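Local structure of 1,4-dihydroxy-2-naphthoyl-CoA hydrolase (Prochlorococcus marinus, 2HX5) at residues 40-45 with 135-140; 65-70 with 131-136. The protein probably hydrolyses 1,4-dihydroxy-2-naphthoyl-CoA to 1,4-dihydroxy-2-naphthoate and CoA, a step in phylloquinone biosynthesis, as a hot-dog-fold thioesterase. All blocks are in the same frame, centred on the assembly; numbering follows the deposited sequence.

Contact 1: 40-45 with 135-140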
ATOM      1  N   GLU A  40     -13.391  11.929   1.725  1.00 13.57           N
ATOM      2  CA  GLU A  40     -14.689  11.884   1.010  1.00 14.90           C
ATOM      3  C   GLU A  40     -15.771  12.668   1.723  1.00 14.03           C
ATOM      4  O   GLU A  40     -16.583  13.374   1.089  1.00 15.13           O
ATOM      5  CB  GLU A  40     -15.175  10.445   0.794  1.00 15.04           C
ATOM      6  CG  GLU A  40     -16.315  10.371  -0.144  1.00 16.68           C
ATOM      7  CD  GLU A  40     -16.804   8.948  -0.382  1.00 22.65           C
ATOM      8  OE1 GLU A  40     -16.178   7.989   0.109  1.00 29.71           O
ATOM      9  OE2 GLU A  40     -17.868   8.797  -1.043  1.00 25.88           O
ATOM     10  N   SER A  41     -15.782  12.563   3.044  1.00 13.78           N
ATOM     11  CA  SER A  41     -16.744  13.319   3.836  1.00 14.00           C
ATOM     12  C   SER A  41     -16.597  14.829   3.743  1.00 14.43           C
ATOM     13  O   SER A  41     -17.540  15.557   3.553  1.00 15.40           O
ATOM     14  CB  SER A  41     -16.635  12.861   5.287  1.00 16.03           C
ATOM     15  OG  SER A  41     -17.651  13.482   6.085  1.00 14.98           O
ATOM     16  N   LEU A  42     -15.344  15.270   3.799  1.00 13.24           N
ATOM     17  CA  LEU A  42     -15.072  16.677   3.690  1.00 15.42           C
ATOM     18  C   LEU A  42     -15.505  17.181   2.310  1.00 15.64           C
ATOM     19  O   LEU A  42     -16.138  18.240   2.217  1.00 15.71           O
ATOM     20  CB  LEU A  42     -13.583  16.966   3.896  1.00 16.91           C
ATOM     21  CG  LEU A  42     -12.983  16.604   5.279  1.00 15.41           C
ATOM     22  CD1 LEU A  42     -11.453  16.874   5.220  1.00 17.52           C
ATOM     23  CD2 LEU A  42     -13.680  17.362   6.394  1.00 16.44           C
ATOM     24  N   GLU A  43     -15.182  16.406   1.270  1.00 16.62           N
ATOM     25  CA  GLU A  43     -15.577  16.710  -0.131  1.00 16.57           C
ATOM     26  C   GLU A  43     -17.115  16.813  -0.285  1.00 17.09           C
ATOM     27  O   GLU A  43     -17.650  17.754  -0.866  1.00 19.13           O
ATOM     28  CB  GLU A  43     -15.009  15.587  -0.989  1.00 18.98           C
ATOM     29  CG  GLU A  43     -15.242  15.528  -2.467  1.00 24.26           C
ATOM     30  CD  GLU A  43     -14.470  14.295  -2.988  1.00 26.09           C
ATOM     31  OE1 GLU A  43     -15.024  13.155  -2.984  1.00 30.76           O
ATOM     32  OE2 GLU A  43     -13.256  14.497  -3.242  1.00 30.51           O
ATOM     33  N   SER A  44     -17.806  15.818   0.276  0.50 15.33           N
ATOM     34  CA  SER A  44     -19.277  15.711   0.221  0.50 16.14           C
ATOM     35  C   SER A  44     -20.017  16.794   1.000  0.50 16.05           C
ATOM     36  O   SER A  44     -21.143  17.148   0.666  0.50 17.34           O
ATOM     37  CB  SER A  44     -19.689  14.344   0.752  0.50 15.76           C
ATOM     38  OG  SER A  44     -21.099  14.217   0.701  0.50 17.32           O
ATOM     39  N   TYR A  45     -19.410  17.273   2.070  1.00 15.02           N
ATOM     40  CA  TYR A  45     -19.908  18.427   2.811  1.00 15.86           C
ATOM     41  C   TYR A  45     -19.735  19.718   1.997  1.00 17.54           C
ATOM     42  O   TYR A  45     -20.548  20.642   2.095  1.00 20.20           O
ATOM     43  CB  TYR A  45     -19.169  18.525   4.133  1.00 17.52           C
ATOM     44  CG  TYR A  45     -19.527  19.731   4.920  1.00 16.50           C
ATOM     45  CD1 TYR A  45     -20.821  19.900   5.426  1.00 19.38           C
ATOM     46  CD2 TYR A  45     -18.612  20.721   5.135  1.00 17.21           C
ATOM     47  CE1 TYR A  45     -21.164  21.040   6.110  1.00 22.50           C
ATOM     48  CE2 TYR A  45     -18.944  21.853   5.842  1.00 20.04           C
ATOM     49  CZ  TYR A  45     -20.219  22.001   6.319  1.00 23.22           C
ATOM     50  OH  TYR A  45     -20.545  23.134   7.020  1.00 27.63           O
ATOM     51  N   GLU A 135     -10.861  26.808   9.527  1.00 20.90           N
ATOM     52  CA  GLU A 135     -12.265  27.182   9.570  1.00 21.94           C
ATOM     53  C   GLU A 135     -13.161  26.153   8.880  1.00 20.24           C
ATOM     54  O   GLU A 135     -14.234  25.915   9.364  1.00 19.63           O
ATOM     55  CB  GLU A 135     -12.477  28.555   8.935  1.00 23.83           C
ATOM     56  CG  GLU A 135     -12.228  28.596   7.414  1.00 30.91           C
ATOM     57  CD  GLU A 135     -13.521  28.361   6.590  1.00 39.48           C
ATOM     58  OE1 GLU A 135     -14.626  28.527   7.162  1.00 41.36           O
ATOM     59  OE2 GLU A 135     -13.415  27.997   5.391  1.00 39.97           O
ATOM     60  N   GLY A 136     -12.738  25.578   7.762  1.00 20.65           N
ATOM     61  CA  GLY A 136     -13.564  24.606   7.049  1.00 19.95           C
ATOM     62  C   GLY A 136     -13.775  23.351   7.853  1.00 17.73           C
ATOM     63  O   GLY A 136     -14.861  22.772   7.850  1.00 18.79           O
ATOM     64  N   ILE A 137     -12.726  22.884   8.537  1.00 19.85           N
ATOM     65  CA  ILE A 137     -12.831  21.715   9.409  1.00 18.46           C
ATOM     66  C   ILE A 137     -13.769  22.022  10.573  1.00 16.58           C
ATOM     67  O   ILE A 137     -14.641  21.221  10.937  1.00 18.80           O
ATOM     68  CB  ILE A 137     -11.421  21.279   9.921  1.00 18.54           C
ATOM     69  CG1 ILE A 137     -10.549  20.811   8.742  1.00 22.59           C
ATOM     70  CG2 ILE A 137     -11.526  20.256  11.016  1.00 20.21           C
ATOM     71  CD1 ILE A 137     -11.018  19.518   8.121  1.00 26.28           C
ATOM     72  N   ASP A 138     -13.706  23.255  11.118  1.00 17.17           N
ATOM     73  CA  ASP A 138     -14.624  23.649  12.159  1.00 19.53           C
ATOM     74  C   ASP A 138     -16.075  23.676  11.671  1.00 18.71           C
ATOM     75  O   ASP A 138     -16.964  23.223  12.363  1.00 18.36           O
ATOM     76  CB  ASP A 138     -14.241  25.005  12.709  1.00 23.21           C
ATOM     77  CG  ASP A 138     -13.612  24.929  14.092  1.00 35.76           C
ATOM     78  OD1 ASP A 138     -13.695  23.871  14.761  1.00 41.95           O
ATOM     79  OD2 ASP A 138     -13.038  25.965  14.515  1.00 50.31           O
ATOM     80  N   ARG A 139     -16.321  24.165  10.457  1.00 17.52           N
ATOM     81  CA  ARG A 139     -17.679  24.085   9.881  1.00 17.96           C
ATOM     82  C   ARG A 139     -18.229  22.666   9.712  1.00 16.55           C
ATOM     83  O   ARG A 139     -19.410  22.393  10.028  1.00 18.50           O
ATOM     84  CB  ARG A 139     -17.704  24.801   8.540  1.00 21.37           C
ATOM     85  CG  ARG A 139     -17.669  26.312   8.667  1.00 22.49           C
ATOM     86  CD  ARG A 139     -17.982  27.003   7.355  1.00 23.59           C
ATOM     87  NE  ARG A 139     -16.889  26.943   6.398  1.00 31.24           N
ATOM     88  CZ  ARG A 139     -16.932  26.347   5.210  1.00 35.71           C
ATOM     89  NH1 ARG A 139     -18.020  25.690   4.802  1.00 31.89           N
ATOM     90  NH2 ARG A 139     -15.848  26.402   4.432  1.00 37.44           N
ATOM     91  N   TRP A 140     -17.380  21.774   9.210  1.00 16.79           N
ATOM     92  CA  TRP A 140     -17.703  20.386   9.083  1.00 15.70           C
ATOM     93  C   TRP A 140     -18.006  19.734  10.425  1.00 18.53           C
ATOM     94  O   TRP A 140     -18.970  18.998  10.530  1.00 19.79           O
ATOM     95  CB  TRP A 140     -16.571  19.704   8.336  1.00 17.55           C
ATOM     96  CG  TRP A 140     -16.678  18.201   8.211  1.00 15.12           C
ATOM     97  CD1 TRP A 140     -17.418  17.469   7.302  1.00 15.64           C
ATOM     98  CD2 TRP A 140     -15.928  17.242   8.966  1.00 15.57           C
ATOM     99  NE1 TRP A 140     -17.197  16.125   7.499  1.00 15.58           N
ATOM    100  CE2 TRP A 140     -16.276  15.970   8.497  1.00 16.38           C
ATOM    101  CE3 TRP A 140     -14.968  17.355   9.984  1.00 18.68           C
ATOM    102  CZ2 TRP A 140     -15.721  14.801   9.039  1.00 17.65           C
ATOM    103  CZ3 TRP A 140     -14.414  16.241  10.487  1.00 23.64           C
ATOM    104  CH2 TRP A 140     -14.791  14.974  10.039  1.00 18.86           C
TER
HETATM  105  O   HOH W   1     -19.775  23.738   2.675  1.00 44.12           O
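Leu42 lays its CD2 methyl over the five-membered ring of Trp140, 3.5 Å from the ring centroid, a CH-pi contact over the face. The same methyl reaches Ile137 CD1 at 3.8 Å. At the indole edge, Trp140 NE1 donates to Ser41 OG (3.0 Å, N-H...O angle 153°), with the oxygen close to the ring plane. Ser41 OG sits anti to its own backbone N (chi1 -174°) and also bonds to the carbonyl oxygen of Trp7, so this hydroxyl ties both the indole and helix 5-8 to helix 29-45. Tyr45 meets the tryptophan differently: the indole turns an edge to the phenol face in an offset edge-to-face pair, centroids 5.6 Å apart, while Trp140 CA lies over that same phenol ring, 4.1 Å from its centroid. On the outer side, Arg139 grips Glu135 side-on within its own helix, NE to OE1 at 2.9 Å, and a water accepts a weak bond from Arg139 NH1 while donating to Tyr45 O. The contact packs the C-terminal helix of the hot-dog domain against the end of its long helix 29-45, and Trp140 also meets Trp7 and Trp38 in an aromatic cluster. The helical segments 40-45 and 135-140 run at 85° to each other, with a buried tryptophan between them whose face is met by apolar carbon and whose indole N-H is satisfied by Ser41 OG, leaving the ion pair at the exposed margin.

Contact 2: 65-70 with 131-136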
ATOM      1  N   VAL A  65      -2.105  25.040   7.838  1.00 16.78           N
ATOM      2  CA  VAL A  65      -2.359  24.202   9.045  1.00 18.34           C
ATOM      3  C   VAL A  65      -2.270  22.740   8.643  1.00 17.53           C
ATOM      4  O   VAL A  65      -2.916  22.354   7.647  1.00 20.79           O
ATOM      5  CB  VAL A  65      -3.756  24.499   9.670  1.00 19.54           C
ATOM      6  CG1 VAL A  65      -4.040  23.567  10.831  1.00 17.45           C
ATOM      7  CG2 VAL A  65      -3.812  25.951  10.142  1.00 20.23           C
ATOM      8  N   ALA A  66      -1.415  21.974   9.333  1.00 16.53           N
ATOM      9  CA  ALA A  66      -1.289  20.534   9.162  1.00 16.19           C
ATOM     10  C   ALA A  66      -2.203  19.889  10.207  1.00 16.25           C
ATOM     11  O   ALA A  66      -2.478  20.446  11.241  1.00 16.69           O
ATOM     12  CB  ALA A  66       0.153  20.061   9.404  1.00 17.72           C
ATOM     13  N   LEU A  67      -2.716  18.707   9.897  1.00 16.76           N
ATOM     14  CA  LEU A  67      -3.647  17.953  10.776  1.00 16.15           C
ATOM     15  C   LEU A  67      -3.063  16.552  11.052  1.00 16.85           C
ATOM     16  O   LEU A  67      -3.710  15.504  10.730  1.00 16.59           O
ATOM     17  CB  LEU A  67      -5.027  17.862  10.139  1.00 16.32           C
ATOM     18  CG  LEU A  67      -5.759  19.146   9.806  1.00 18.85           C
ATOM     19  CD1 LEU A  67      -7.031  18.906   9.041  1.00 19.22           C
ATOM     20  CD2 LEU A  67      -6.110  19.918  11.079  1.00 20.64           C
ATOM     21  N   PRO A  68      -1.871  16.487  11.612  1.00 15.21           N
ATOM     22  CA  PRO A  68      -1.265  15.168  11.850  1.00 15.94           C
ATOM     23  C   PRO A  68      -2.114  14.287  12.777  1.00 15.98           C
ATOM     24  O   PRO A  68      -2.726  14.732  13.742  1.00 16.08           O
ATOM     25  CB  PRO A  68       0.047  15.476  12.546  1.00 17.77           C
ATOM     26  CG  PRO A  68      -0.151  16.847  13.145  1.00 18.43           C
ATOM     27  CD  PRO A  68      -0.983  17.557  12.107  1.00 15.84           C
ATOM     28  N   ILE A  69      -2.109  13.020  12.443  1.00 15.58           N
ATOM     29  CA  ILE A  69      -2.687  11.997  13.265  1.00 14.15           C
ATOM     30  C   ILE A  69      -1.742  11.706  14.424  1.00 15.99           C
ATOM     31  O   ILE A  69      -0.593  11.299  14.222  1.00 16.32           O
ATOM     32  CB  ILE A  69      -3.021  10.721  12.430  1.00 14.98           C
ATOM     33  CG1 ILE A  69      -4.140  11.100  11.434  1.00 17.02           C
ATOM     34  CG2 ILE A  69      -3.413   9.545  13.288  1.00 15.46           C
ATOM     35  CD1 ILE A  69      -4.297  10.175  10.195  1.00 20.33           C
ATOM     36  N   ILE A  70      -2.245  11.855  15.658  1.00 13.79           N
ATOM     37  CA  ILE A  70      -1.450  11.596  16.830  1.00 14.45           C
ATOM     38  C   ILE A  70      -1.772  10.246  17.490  1.00 12.87           C
ATOM     39  O   ILE A  70      -0.982   9.765  18.301  1.00 13.96           O
ATOM     40  CB  ILE A  70      -1.552  12.747  17.866  1.00 15.74           C
ATOM     41  CG1 ILE A  70      -2.993  13.056  18.212  1.00 15.62           C
ATOM     42  CG2 ILE A  70      -0.858  13.972  17.279  1.00 18.00           C
ATOM     43  CD1 ILE A  70      -3.196  13.865  19.531  1.00 18.35           C
ATOM     44  N   CYS A 131      -2.150  24.923  16.905  1.00 16.89           N
ATOM     45  CA  CYS A 131      -2.910  26.091  16.478  1.00 19.45           C
ATOM     46  C   CYS A 131      -4.388  25.772  16.381  1.00 18.78           C
ATOM     47  O   CYS A 131      -4.786  24.616  16.554  1.00 19.91           O
ATOM     48  CB  CYS A 131      -2.386  26.612  15.147  1.00 21.45           C
ATOM     49  SG  CYS A 131      -2.658  25.525  13.739  1.00 19.94           S
ATOM     50  N   ALA A 132      -5.204  26.765  16.065  1.00 20.19           N
ATOM     51  CA  ALA A 132      -6.635  26.493  15.914  1.00 18.75           C
ATOM     52  C   ALA A 132      -6.954  25.659  14.685  1.00 17.92           C
ATOM     53  O   ALA A 132      -6.262  25.714  13.663  1.00 19.43           O
ATOM     54  CB  ALA A 132      -7.404  27.795  15.863  1.00 21.47           C
ATOM     55  N   LEU A 133      -8.015  24.852  14.784  1.00 17.63           N
ATOM     56  CA  LEU A 133      -8.515  24.106  13.628  1.00 17.45           C
ATOM     57  C   LEU A 133      -8.824  25.059  12.452  1.00 16.21           C
ATOM     58  O   LEU A 133      -9.312  26.177  12.669  1.00 21.48           O
ATOM     59  CB  LEU A 133      -9.778  23.319  14.014  1.00 21.79           C
ATOM     60  CG  LEU A 133      -9.557  22.160  14.980  1.00 20.55           C
ATOM     61  CD1 LEU A 133     -10.907  21.723  15.533  1.00 20.02           C
ATOM     62  CD2 LEU A 133      -8.795  21.032  14.302  1.00 21.49           C
ATOM     63  N   PRO A 134      -8.545  24.628  11.209  1.00 18.04           N
ATOM     64  CA  PRO A 134      -8.947  25.442  10.062  1.00 21.57           C
ATOM     65  C   PRO A 134     -10.445  25.661  10.046  1.00 23.42           C
ATOM     66  O   PRO A 134     -11.209  24.806  10.432  1.00 21.43           O
ATOM     67  CB  PRO A 134      -8.563  24.590   8.856  1.00 23.93           C
ATOM     68  CG  PRO A 134      -7.574  23.654   9.319  1.00 22.61           C
ATOM     69  CD  PRO A 134      -7.921  23.379  10.755  1.00 17.96           C
ATOM     70  N   GLU A 135     -10.861  26.808   9.527  1.00 20.90           N
ATOM     71  CA  GLU A 135     -12.265  27.182   9.570  1.00 21.94           C
ATOM     72  C   GLU A 135     -13.161  26.153   8.880  1.00 20.24           C
ATOM     73  O   GLU A 135     -14.234  25.915   9.364  1.00 19.63           O
ATOM     74  CB  GLU A 135     -12.477  28.555   8.935  1.00 23.83           C
ATOM     75  CG  GLU A 135     -12.228  28.596   7.414  1.00 30.91           C
ATOM     76  CD  GLU A 135     -13.521  28.361   6.590  1.00 39.48           C
ATOM     77  OE1 GLU A 135     -14.626  28.527   7.162  1.00 41.36           O
ATOM     78  OE2 GLU A 135     -13.415  27.997   5.391  1.00 39.97           O
ATOM     79  N   GLY A 136     -12.738  25.578   7.762  1.00 20.65           N
ATOM     80  CA  GLY A 136     -13.564  24.606   7.049  1.00 19.95           C
ATOM     81  C   GLY A 136     -13.775  23.351   7.853  1.00 17.73           C
ATOM     82  O   GLY A 136     -14.861  22.772   7.850  1.00 18.79           O
TER
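Val65 packs its CG1 methyl between two residues of the 131-136 segment, 3.8 Å from Cys131 SG and likewise 3.8 Å from Pro134 CG. That methyl stands anti to the backbone N (chi1 176°), while the other branch, CG2, also reaches the sulfur, so both prongs of the valine touch Cys131 SG. These short approaches make this the closely packed part; Val65 and Pro134 also set the backbone register, their CA atoms 6.8 Å apart. Beside it, Leu67 slides antiparallel past the proline ring and brings CD2 to 3.9 Å from Pro134 CD. The fit is looser at Leu133, whose CD2 lies 4.3 Å from Leu67 CD2 although its CB is directed away from segment 65-70. Ala132 marks the solvent side: it is exposed, its methyl is directed away, and its carbonyl oxygen comes only to 4.2 Å from Val65 CG1. No hydrogen bond joins the two segments, and their 203 Å² of buried surface rests on apolar contact. Pro134, at the N-cap position of helix 135-143, receives Val65 and Leu67 where that helix starts. Strand 65-76, at one border of the sheet within this chain, has backbone bonds to strand 111-124 from Ala66 to Ile123 and Pro68 to Leu121, and Cys131 bonds Ala122 of that same strand, while Leu67 also touches Trp38 of helix 29-45 and Ile137 of helix 135-143.

Overall arrangement
Helix 135-143 connects the two contacts, whose centres lie 12 Å apart: its N-terminal approach meets segment 65-70 in contact 2, and its following turns meet the end of helix 29-45 in contact 1. Glu135 and Gly136 belong to both. Two direct touches join them, Ile137 CG1 to Leu67 CD1 at 4.0 Å and Asp138 OD1 to Leu133 CD1 at 3.6 Å. Contact 1 is largely buried and contact 2 lies at the surface. The side chain of Leu42 lies about 4 Å from one bound 2-ethoxyethanol and that of Leu67 about 4 Å from another, in different pockets; both molecules probably came from the crystallisation liquor. Both contacts lie away from the predicted active-site residue, Asp20.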